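Local structure of glutathione synthetase-like effector 30 (Gpa-GSS30-apo) (Globodera pallida, 5OET) at residues I156-A161 with L238-A243; V105-A110 with A374-K379; E123-A128 with P340-L345. The protein is a glutathione synthetase-like effector of a plant-parasitic nematode, apparently derived from a housekeeping enzyme that joins glycine to gamma-glutamylcysteine at the expense of ATP. All blocks are in the same frame, centred on the assembly; numbering follows the deposited sequence.

Contact 1 of 3, residues I156-A161 with L238-A243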
loop_
_atom_site.group_PDB
_atom_site.type_symbol
_atom_site.label_atom_id
_atom_site.label_comp_id
_atom_site.label_asym_id
_atom_site.label_seq_id
_atom_site.Cartn_x
_atom_site.Cartn_y
_atom_site.Cartn_z
ATOM N N ILE A 156 41.170 -9.341 -5.075
ATOM C CA ILE A 156 39.769 -9.066 -4.692
ATOM C C ILE A 156 39.763 -8.539 -3.250
ATOM O O ILE A 156 40.330 -9.156 -2.350
ATOM C CB ILE A 156 38.803 -10.289 -4.781
ATOM C CG1 ILE A 156 39.092 -11.203 -5.986
ATOM C CG2 ILE A 156 37.357 -9.802 -4.888
ATOM C CD1 ILE A 156 38.166 -12.397 -6.111
ATOM N N ARG A 157 39.105 -7.403 -3.038
ATOM C CA ARG A 157 39.107 -6.745 -1.736
ATOM C C ARG A 157 37.997 -7.210 -0.806
ATOM O O ARG A 157 38.162 -7.183 0.410
ATOM C CB ARG A 157 39.102 -5.229 -1.923
ATOM C CG ARG A 157 40.516 -4.738 -2.206
ATOM C CD ARG A 157 40.534 -3.343 -2.763
ATOM N NE ARG A 157 41.870 -2.998 -3.239
ATOM C CZ ARG A 157 42.213 -1.840 -3.791
ATOM N NH1 ARG A 157 43.464 -1.659 -4.204
ATOM N NH2 ARG A 157 41.312 -0.856 -3.919
ATOM N N GLN A 158 36.870 -7.621 -1.375
ATOM C CA GLN A 158 35.789 -8.261 -0.621
ATOM C C GLN A 158 35.463 -9.619 -1.245
ATOM O O GLN A 158 34.793 -9.667 -2.266
ATOM C CB GLN A 158 34.556 -7.360 -0.584
ATOM C CG GLN A 158 33.424 -7.862 0.292
ATOM C CD GLN A 158 33.852 -8.432 1.642
ATOM O OE1 GLN A 158 34.171 -9.611 1.755
ATOM N NE2 GLN A 158 33.823 -7.604 2.672
ATOM N N PRO A 159 35.955 -10.721 -0.645
ATOM C CA PRO A 159 35.623 -12.089 -1.112
ATOM C C PRO A 159 34.152 -12.473 -1.023
ATOM O O PRO A 159 33.690 -13.287 -1.812
ATOM C CB PRO A 159 36.425 -12.995 -0.160
ATOM C CG PRO A 159 37.523 -12.141 0.334
ATOM C CD PRO A 159 36.941 -10.764 0.448
ATOM N N VAL A 160 33.441 -11.914 -0.046
ATOM C CA VAL A 160 32.037 -12.250 0.199
ATOM C C VAL A 160 31.135 -11.479 -0.759
ATOM O O VAL A 160 31.117 -10.249 -0.763
ATOM C CB VAL A 160 31.615 -11.995 1.667
ATOM C CG1 VAL A 160 30.117 -12.203 1.854
ATOM C CG2 VAL A 160 32.397 -12.906 2.600
ATOM N N ALA A 161 30.393 -12.242 -1.552
ATOM C CA ALA A 161 29.402 -11.728 -2.483
ATOM C C ALA A 161 28.041 -12.157 -2.001
ATOM O O ALA A 161 27.893 -13.214 -1.409
ATOM C CB ALA A 161 29.658 -12.272 -3.890
ATOM N N LEU A 238 25.800 -8.698 8.662
ATOM C CA LEU A 238 26.505 -9.463 9.689
ATOM C C LEU A 238 27.871 -9.999 9.247
ATOM O O LEU A 238 28.814 -9.950 10.029
ATOM C CB LEU A 238 25.656 -10.626 10.192
ATOM C CG LEU A 238 24.416 -10.330 11.030
ATOM C CD1 LEU A 238 23.696 -11.644 11.332
ATOM C CD2 LEU A 238 24.794 -9.618 12.320
ATOM N N GLU A 239 27.988 -10.507 8.017
ATOM C CA GLU A 239 29.291 -10.988 7.529
ATOM C C GLU A 239 30.334 -9.868 7.411
ATOM O O GLU A 239 31.518 -10.126 7.492
ATOM C CB GLU A 239 29.203 -11.700 6.175
ATOM C CG GLU A 239 28.180 -12.832 6.001
ATOM C CD GLU A 239 27.857 -13.676 7.251
ATOM O OE1 GLU A 239 28.790 -14.261 7.881
ATOM O OE2 GLU A 239 26.641 -13.782 7.590
ATOM N N PHE A 240 29.894 -8.636 7.193
ATOM C CA PHE A 240 30.798 -7.481 7.184
ATOM C C PHE A 240 31.306 -7.141 8.602
ATOM O O PHE A 240 32.456 -6.748 8.772
ATOM C CB PHE A 240 30.119 -6.267 6.548
ATOM C CG PHE A 240 31.056 -5.147 6.237
ATOM C CD1 PHE A 240 31.830 -5.176 5.093
ATOM C CD2 PHE A 240 31.173 -4.060 7.103
ATOM C CE1 PHE A 240 32.713 -4.142 4.825
ATOM C CE2 PHE A 240 32.054 -3.019 6.826
ATOM C CZ PHE A 240 32.822 -3.057 5.691
ATOM N N GLY A 241 30.430 -7.273 9.594
ATOM C CA GLY A 241 30.832 -7.309 10.994
ATOM C C GLY A 241 31.218 -5.978 11.621
ATOM O O GLY A 241 32.116 -5.937 12.464
ATOM N N ASN A 242 30.526 -4.915 11.225
ATOM C CA ASN A 242 30.728 -3.570 11.756
ATOM C C ASN A 242 29.371 -3.041 12.203
ATOM O O ASN A 242 28.522 -2.758 11.361
ATOM C CB ASN A 242 31.307 -2.684 10.655
ATOM C CG ASN A 242 31.728 -1.292 11.135
ATOM O OD1 ASN A 242 30.994 -0.586 11.841
ATOM N ND2 ASN A 242 32.906 -0.875 10.690
ATOM N N ALA A 243 29.183 -2.906 13.514
ATOM C CA ALA A 243 27.895 -2.480 14.090
ATOM C C ALA A 243 27.440 -1.112 13.636
ATOM O O ALA A 243 26.244 -0.862 13.611
ATOM C CB ALA A 243 27.940 -2.488 15.611
#
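Gln158 reaches Phe240 through a side chain that sets out with CG anti to the backbone N (chi1 -174°) and then bends at chi2, carrying the amide over to the last turn of helix 225-240. In Phe240, CG is likewise anti to N, which turns the ring towards the amide. Gln158 NE2 comes to 4.0 Å from Phe240 CD1, near the ring plane and therefore at the edge. The 62° between amide and ring planes argues against stacking, and the position of NE2 at the edge against an N-H directed at the ring face. The amide finds its polar partners away from the ring: NE2 bonds to Thr334 O, while Gln158 OE1 accepts a hydrogen bond from Val160 N two residues on in its own segment (3.0 Å, N-H...O angle 161°). The N-H meets OE1 off the C=O direction, its donor slightly tilted from the carbonyl plane. Held at both ends, the amide has its rotation defined without any bond to Phe240. The other point of meeting is looser: Val160 CG1 lies 4.4 Å from Glu239 CB, a contact of the aliphatic base of the glutamate, whose carboxylate leads away. Ile336 packs against both Gln158 and Val160, and Val307 and Ala309 of strand 306-314 lie against the Phe240 ring. The contact thus joins the start of strand 160-173, in the large mixed sheet, to the C-terminal end of a helix beside the sheet containing strand 306-314. With no hydrogen bond or salt bridge crossing between the segments and 107 Å² buried in all, the direct link is a light van der Waals one, and the amide owes its orientation to Val160 and Thr334.

Contact 2 of 3, residues V105-A110 with A374-K379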
loop_
_atom_site.group_PDB
_atom_site.type_symbol
_atom_site.label_atom_id
_atom_site.label_comp_id
_atom_site.label_asym_id
_atom_site.label_seq_id
_atom_site.Cartn_x
_atom_site.Cartn_y
_atom_site.Cartn_z
ATOM N N VAL A 105 10.882 -24.714 -8.537
ATOM C CA VAL A 105 11.267 -24.403 -7.172
ATOM C C VAL A 105 12.428 -25.277 -6.729
ATOM O O VAL A 105 13.356 -24.762 -6.149
ATOM C CB VAL A 105 10.072 -24.555 -6.209
ATOM C CG1 VAL A 105 10.520 -24.625 -4.751
ATOM C CG2 VAL A 105 9.100 -23.403 -6.429
ATOM N N ASP A 106 12.374 -26.576 -7.015
ATOM C CA ASP A 106 13.386 -27.528 -6.547
ATOM C C ASP A 106 14.781 -27.332 -7.155
ATOM O O ASP A 106 15.776 -27.651 -6.513
ATOM C CB ASP A 106 12.940 -28.986 -6.805
ATOM C CG ASP A 106 11.791 -29.441 -5.891
ATOM O OD1 ASP A 106 11.660 -28.895 -4.761
ATOM O OD2 ASP A 106 11.011 -30.343 -6.315
ATOM N N VAL A 107 14.850 -26.830 -8.387
ATOM C CA VAL A 107 16.127 -26.720 -9.098
ATOM C C VAL A 107 16.868 -25.403 -8.788
ATOM O O VAL A 107 18.038 -25.228 -9.176
ATOM C CB VAL A 107 15.931 -26.941 -10.620
ATOM C CG1 VAL A 107 15.354 -25.711 -11.318
ATOM C CG2 VAL A 107 17.228 -27.386 -11.267
ATOM N N GLN A 108 16.201 -24.493 -8.068
ATOM C CA GLN A 108 16.760 -23.168 -7.793
ATOM C C GLN A 108 18.067 -23.232 -7.029
ATOM O O GLN A 108 18.997 -22.528 -7.373
ATOM C CB GLN A 108 15.757 -22.266 -7.045
ATOM C CG GLN A 108 16.100 -20.777 -7.109
ATOM C CD GLN A 108 16.238 -20.240 -8.543
ATOM O OE1 GLN A 108 16.924 -19.247 -8.773
ATOM N NE2 GLN A 108 15.583 -20.902 -9.518
ATOM N N LYS A 109 18.148 -24.086 -6.016
ATOM C CA LYS A 109 19.408 -24.283 -5.277
ATOM C C LYS A 109 20.567 -24.645 -6.241
ATOM O O LYS A 109 21.634 -24.022 -6.218
ATOM C CB LYS A 109 19.220 -25.360 -4.203
ATOM C CG LYS A 109 20.296 -25.422 -3.136
ATOM C CD LYS A 109 20.283 -26.776 -2.428
ATOM C CE LYS A 109 21.520 -26.997 -1.565
ATOM N NZ LYS A 109 21.535 -26.123 -0.350
ATOM N N ALA A 110 20.324 -25.627 -7.106
ATOM C CA ALA A 110 21.286 -26.033 -8.141
ATOM C C ALA A 110 21.644 -24.899 -9.094
ATOM O O ALA A 110 22.795 -24.743 -9.508
ATOM C CB ALA A 110 20.720 -27.194 -8.941
ATOM N N ALA A 374 23.097 -31.459 -11.396
ATOM C CA ALA A 374 23.388 -31.317 -12.834
ATOM C C ALA A 374 22.277 -31.840 -13.756
ATOM O O ALA A 374 21.975 -31.199 -14.751
ATOM C CB ALA A 374 24.705 -32.002 -13.192
ATOM N N GLU A 375 21.683 -32.994 -13.434
ATOM C CA GLU A 375 20.639 -33.607 -14.285
ATOM C C GLU A 375 19.327 -32.829 -14.219
ATOM O O GLU A 375 18.688 -32.594 -15.241
ATOM C CB GLU A 375 20.413 -35.074 -13.921
ATOM C CG GLU A 375 21.637 -35.945 -14.182
ATOM C CD GLU A 375 21.356 -37.447 -14.123
ATOM O OE1 GLU A 375 20.283 -37.847 -13.599
ATOM O OE2 GLU A 375 22.218 -38.242 -14.606
ATOM N N ALA A 376 18.950 -32.431 -13.008
ATOM C CA ALA A 376 17.849 -31.485 -12.772
ATOM C C ALA A 376 17.951 -30.254 -13.641
ATOM O O ALA A 376 16.955 -29.845 -14.233
ATOM C CB ALA A 376 17.800 -31.067 -11.311
ATOM N N ILE A 377 19.145 -29.665 -13.703
ATOM C CA ILE A 377 19.426 -28.531 -14.596
ATOM C C ILE A 377 19.300 -28.904 -16.079
ATOM O O ILE A 377 18.730 -28.135 -16.838
ATOM C CB ILE A 377 20.821 -27.919 -14.343
ATOM C CG1 ILE A 377 20.836 -27.221 -12.989
ATOM C CG2 ILE A 377 21.185 -26.897 -15.416
ATOM C CD1 ILE A 377 22.198 -26.711 -12.571
ATOM N N ARG A 378 19.823 -30.061 -16.494
ATOM C CA ARG A 378 19.717 -30.463 -17.890
ATOM C C ARG A 378 18.276 -30.603 -18.334
ATOM O O ARG A 378 17.969 -30.233 -19.456
ATOM C CB ARG A 378 20.489 -31.746 -18.184
ATOM C CG ARG A 378 22.005 -31.631 -18.062
ATOM C CD ARG A 378 22.595 -30.684 -19.079
ATOM N NE ARG A 378 24.048 -30.731 -19.163
ATOM C CZ ARG A 378 24.783 -29.938 -19.949
ATOM N NH1 ARG A 378 24.207 -29.024 -20.725
ATOM N NH2 ARG A 378 26.111 -30.059 -19.970
ATOM N N LYS A 379 17.398 -31.123 -17.467
ATOM C CA LYS A 379 15.947 -31.277 -17.782
ATOM C C LYS A 379 15.249 -29.987 -18.264
ATOM O O LYS A 379 14.395 -30.043 -19.149
ATOM C CB LYS A 379 15.174 -31.826 -16.576
ATOM C CG LYS A 379 14.841 -33.304 -16.597
ATOM C CD LYS A 379 14.516 -33.806 -15.177
ATOM C CE LYS A 379 13.522 -34.975 -15.120
ATOM N NZ LYS A 379 14.047 -36.257 -15.698
#
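Apolar side-chain contacts carry the meeting of Val107 and Ala110, from helix 98-119, with Ala376 and Ile377, from helix 373-380. Val107 CG2 is the inserting branch: it lies 3.7 Å from Ala376 CB and 4.0 Å from Ile377 CG1, bridging two consecutive residues. Ile377 has CG1 anti to its carbonyl carbon (chi1 -69°), which, with chi2 extended, sends the longer branch across to helix 98-119, and its CD1 comes 3.9 Å from Ala110 CB. Contacts to backbone atoms form a second group. Val107 CG2 is 3.8 Å from Ile377 N, and Ile377 CD1 is 3.7 Å from Ala110 O; both are packing contacts. The segment axes pass 9.2 Å apart at a signed crossing angle of -122°, a separation consistent with two of the four participants being alanines. Around them, Tyr169 packs on Val107, and Phe365 and Leu114 on Ile377. The contact joins a helix lying against the large mixed sheet to the short helix preceding strand 384-386 of the four-stranded antiparallel sheet. Since no hydrogen bond or charge pair crosses, cohesion between these segments rests on burial of aliphatic groups.

Contact 3 of 3, residues E123-A128 with P340-L345; sequences EFLKEA and PYIFAL
Leu125 and Leu345 mark the closest backbone approach, their CA atoms 6.9 Å apart. Residues 123-127 make up most of the short helix 122-127, with Glu127 N bonded to Glu123 O, whereas 342-345 is a weakly bonded helical turn: Phe343 N bonds to Pro340 O and Ala344 N to Tyr341 O, each spanning three residues. Leu125 points toward this turn and makes both close residue contacts. Its CG stands anti to the carbonyl carbon (chi1 -65°), and one branch, CD1, reaches Ile342 CD1 at 3.7 Å, the two side chains meeting at an angle. Ile342 meets it because CG1 lies anti to the backbone N (chi1 -172°), sending the ethyl arm across. Leu345 comes alongside the base of the same leucine, with Leu345 CD2 3.8 Å from Leu125 CB and Leu345 CB 4.0 Å from Leu125 CD1. The leucine thus lies against two residues one helical turn apart. Met351 covers Leu125 further, while helix 141-150 supplies Leu148 to Ile342, and Ile141 and Leu144 to Leu345, completing an apolar cluster. The charged pair lies within helix 122-127, where Lys126 NZ forms a salt bridge with Glu123 OE1 (3.2 Å). The side-chain contacts between the segments are all aliphatic, though Leu125 CD1 also lies 3.8 Å from Ile342 O; no hydrogen bond crosses, and with 161 Å² buried in all, the pairing rests on van der Waals contact and aliphatic burial around Leu125.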
loop_
_atom_site.group_PDB
_atom_site.type_symbol
_atom_site.label_atom_id
_atom_site.label_comp_id
_atom_site.label_asym_id
_atom_site.label_seq_id
_atom_site.Cartn_x
_atom_site.Cartn_y
_atom_site.Cartn_z
ATOM N N GLU A 123 38.787 -17.206 -15.639
ATOM C CA GLU A 123 39.312 -17.782 -16.867
ATOM C C GLU A 123 38.254 -18.617 -17.642
ATOM O O GLU A 123 38.250 -18.569 -18.871
ATOM C CB GLU A 123 40.664 -18.486 -16.645
ATOM C CG GLU A 123 41.857 -17.652 -17.138
ATOM C CD GLU A 123 41.950 -17.616 -18.679
ATOM O OE1 GLU A 123 41.719 -16.534 -19.276
ATOM O OE2 GLU A 123 42.224 -18.683 -19.296
ATOM N N PHE A 124 37.345 -19.314 -16.955
ATOM C CA PHE A 124 36.281 -20.043 -17.640
ATOM C C PHE A 124 35.353 -19.104 -18.397
ATOM O O PHE A 124 35.033 -19.347 -19.570
ATOM C CB PHE A 124 35.455 -20.916 -16.687
ATOM C CG PHE A 124 34.293 -21.584 -17.359
ATOM C CD1 PHE A 124 34.504 -22.603 -18.284
ATOM C CD2 PHE A 124 32.990 -21.159 -17.119
ATOM C CE1 PHE A 124 33.435 -23.213 -18.935
ATOM C CE2 PHE A 124 31.916 -21.764 -17.764
ATOM C CZ PHE A 124 32.136 -22.798 -18.674
ATOM N N LEU A 125 34.920 -18.048 -17.711
ATOM C CA LEU A 125 34.030 -17.046 -18.297
ATOM C C LEU A 125 34.674 -16.399 -19.518
ATOM O O LEU A 125 34.045 -16.328 -20.565
ATOM C CB LEU A 125 33.652 -15.972 -17.270
ATOM C CG LEU A 125 32.824 -16.375 -16.042
ATOM C CD1 LEU A 125 32.311 -15.149 -15.299
ATOM C CD2 LEU A 125 31.654 -17.248 -16.443
ATOM N N LYS A 126 35.933 -15.964 -19.384
ATOM C CA LYS A 126 36.704 -15.419 -20.514
ATOM C C LYS A 126 36.779 -16.402 -21.673
ATOM O O LYS A 126 36.577 -16.018 -22.816
ATOM C CB LYS A 126 38.123 -15.000 -20.092
ATOM C CG LYS A 126 38.204 -13.611 -19.451
ATOM C CD LYS A 126 39.629 -13.220 -19.034
ATOM C CE LYS A 126 40.481 -12.677 -20.180
ATOM N NZ LYS A 126 41.526 -13.621 -20.688
ATOM N N GLU A 127 37.041 -17.675 -21.379
ATOM C CA GLU A 127 37.129 -18.702 -22.435
ATOM C C GLU A 127 35.808 -18.878 -23.178
ATOM O O GLU A 127 35.821 -19.138 -24.371
ATOM C CB GLU A 127 37.657 -20.048 -21.903
ATOM C CG GLU A 127 38.570 -20.747 -22.896
ATOM C CD GLU A 127 37.840 -21.525 -23.999
ATOM O OE1 GLU A 127 36.652 -21.897 -23.800
ATOM O OE2 GLU A 127 38.464 -21.788 -25.066
ATOM N N ALA A 128 34.680 -18.676 -22.491
ATOM C CA ALA A 128 33.354 -18.770 -23.108
ATOM C C ALA A 128 32.936 -17.576 -24.009
ATOM O O ALA A 128 31.859 -17.638 -24.598
ATOM C CB ALA A 128 32.317 -19.009 -22.029
ATOM N N PRO A 340 28.711 -8.680 -7.277
ATOM C CA PRO A 340 29.780 -7.950 -7.960
ATOM C C PRO A 340 29.702 -8.067 -9.473
ATOM O O PRO A 340 29.009 -8.927 -9.990
ATOM C CB PRO A 340 31.072 -8.572 -7.399
ATOM C CG PRO A 340 30.657 -9.797 -6.653
ATOM C CD PRO A 340 29.219 -9.634 -6.280
ATOM N N TYR A 341 30.430 -7.213 -10.172
ATOM C CA TYR A 341 30.306 -7.099 -11.627
ATOM C C TYR A 341 30.599 -8.376 -12.402
ATOM O O TYR A 341 29.970 -8.612 -13.428
ATOM C CB TYR A 341 31.133 -5.926 -12.185
ATOM C CG TYR A 341 30.267 -4.757 -12.539
ATOM C CD1 TYR A 341 29.524 -4.769 -13.710
ATOM C CD2 TYR A 341 30.146 -3.651 -11.686
ATOM C CE1 TYR A 341 28.691 -3.708 -14.041
ATOM C CE2 TYR A 341 29.327 -2.572 -12.013
ATOM C CZ TYR A 341 28.598 -2.613 -13.198
ATOM O OH TYR A 341 27.772 -1.574 -13.566
ATOM N N ILE A 342 31.515 -9.207 -11.899
ATOM C CA ILE A 342 31.833 -10.516 -12.511
ATOM C C ILE A 342 30.594 -11.351 -12.857
ATOM O O ILE A 342 30.600 -12.099 -13.843
ATOM C CB ILE A 342 32.816 -11.338 -11.632
ATOM C CG1 ILE A 342 33.298 -12.598 -12.345
ATOM C CG2 ILE A 342 32.193 -11.747 -10.305
ATOM C CD1 ILE A 342 34.072 -12.333 -13.607
ATOM N N PHE A 343 29.527 -11.195 -12.067
ATOM C CA PHE A 343 28.296 -11.956 -12.283
ATOM C C PHE A 343 27.550 -11.522 -13.527
ATOM O O PHE A 343 26.835 -12.337 -14.116
ATOM C CB PHE A 343 27.384 -11.873 -11.069
ATOM C CG PHE A 343 27.810 -12.756 -9.947
ATOM C CD1 PHE A 343 28.906 -12.435 -9.187
ATOM C CD2 PHE A 343 27.133 -13.910 -9.667
ATOM C CE1 PHE A 343 29.311 -13.241 -8.144
ATOM C CE2 PHE A 343 27.526 -14.719 -8.627
ATOM C CZ PHE A 343 28.625 -14.390 -7.865
ATOM N N ALA A 344 27.714 -10.263 -13.931
ATOM C CA ALA A 344 27.160 -9.796 -15.202
ATOM C C ALA A 344 27.738 -10.552 -16.402
ATOM O O ALA A 344 27.025 -10.773 -17.383
ATOM C CB ALA A 344 27.391 -8.305 -15.376
ATOM N N LEU A 345 29.014 -10.932 -16.321
ATOM C CA LEU A 345 29.655 -11.760 -17.343
ATOM C C LEU A 345 29.107 -13.216 -17.344
ATOM O O LEU A 345 28.919 -13.821 -18.400
ATOM C CB LEU A 345 31.183 -11.737 -17.148
ATOM C CG LEU A 345 32.073 -12.294 -18.259
ATOM C CD1 LEU A 345 31.859 -11.570 -19.574
ATOM C CD2 LEU A 345 33.534 -12.201 -17.849
#

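Contacts 1 and 3 touch directly: Ala161 CB lies 3.6 Å from Pro340 CD, so strand 160-173 abuts the loop leading into the 342-345 turn, although the centres of contacts 1 and 3 are 21 Å apart. Contact 2 stands apart, its nearest atoms about 13 Å from contact 1 and about 10 Å from contact 3, but it is tied to contact 3 by sequence, since helices 98-119 and 122-127 are consecutive. Along the chain, contact 1 nests within the loop closed by contact 3, and contact 3 within that of contact 2. The disulfide Cys164-Cys480 joins strand 160-173, which contact 1 enters, to strand 469-484. Magnesium is bound by His406 and Glu426, which belong to none of the contacts.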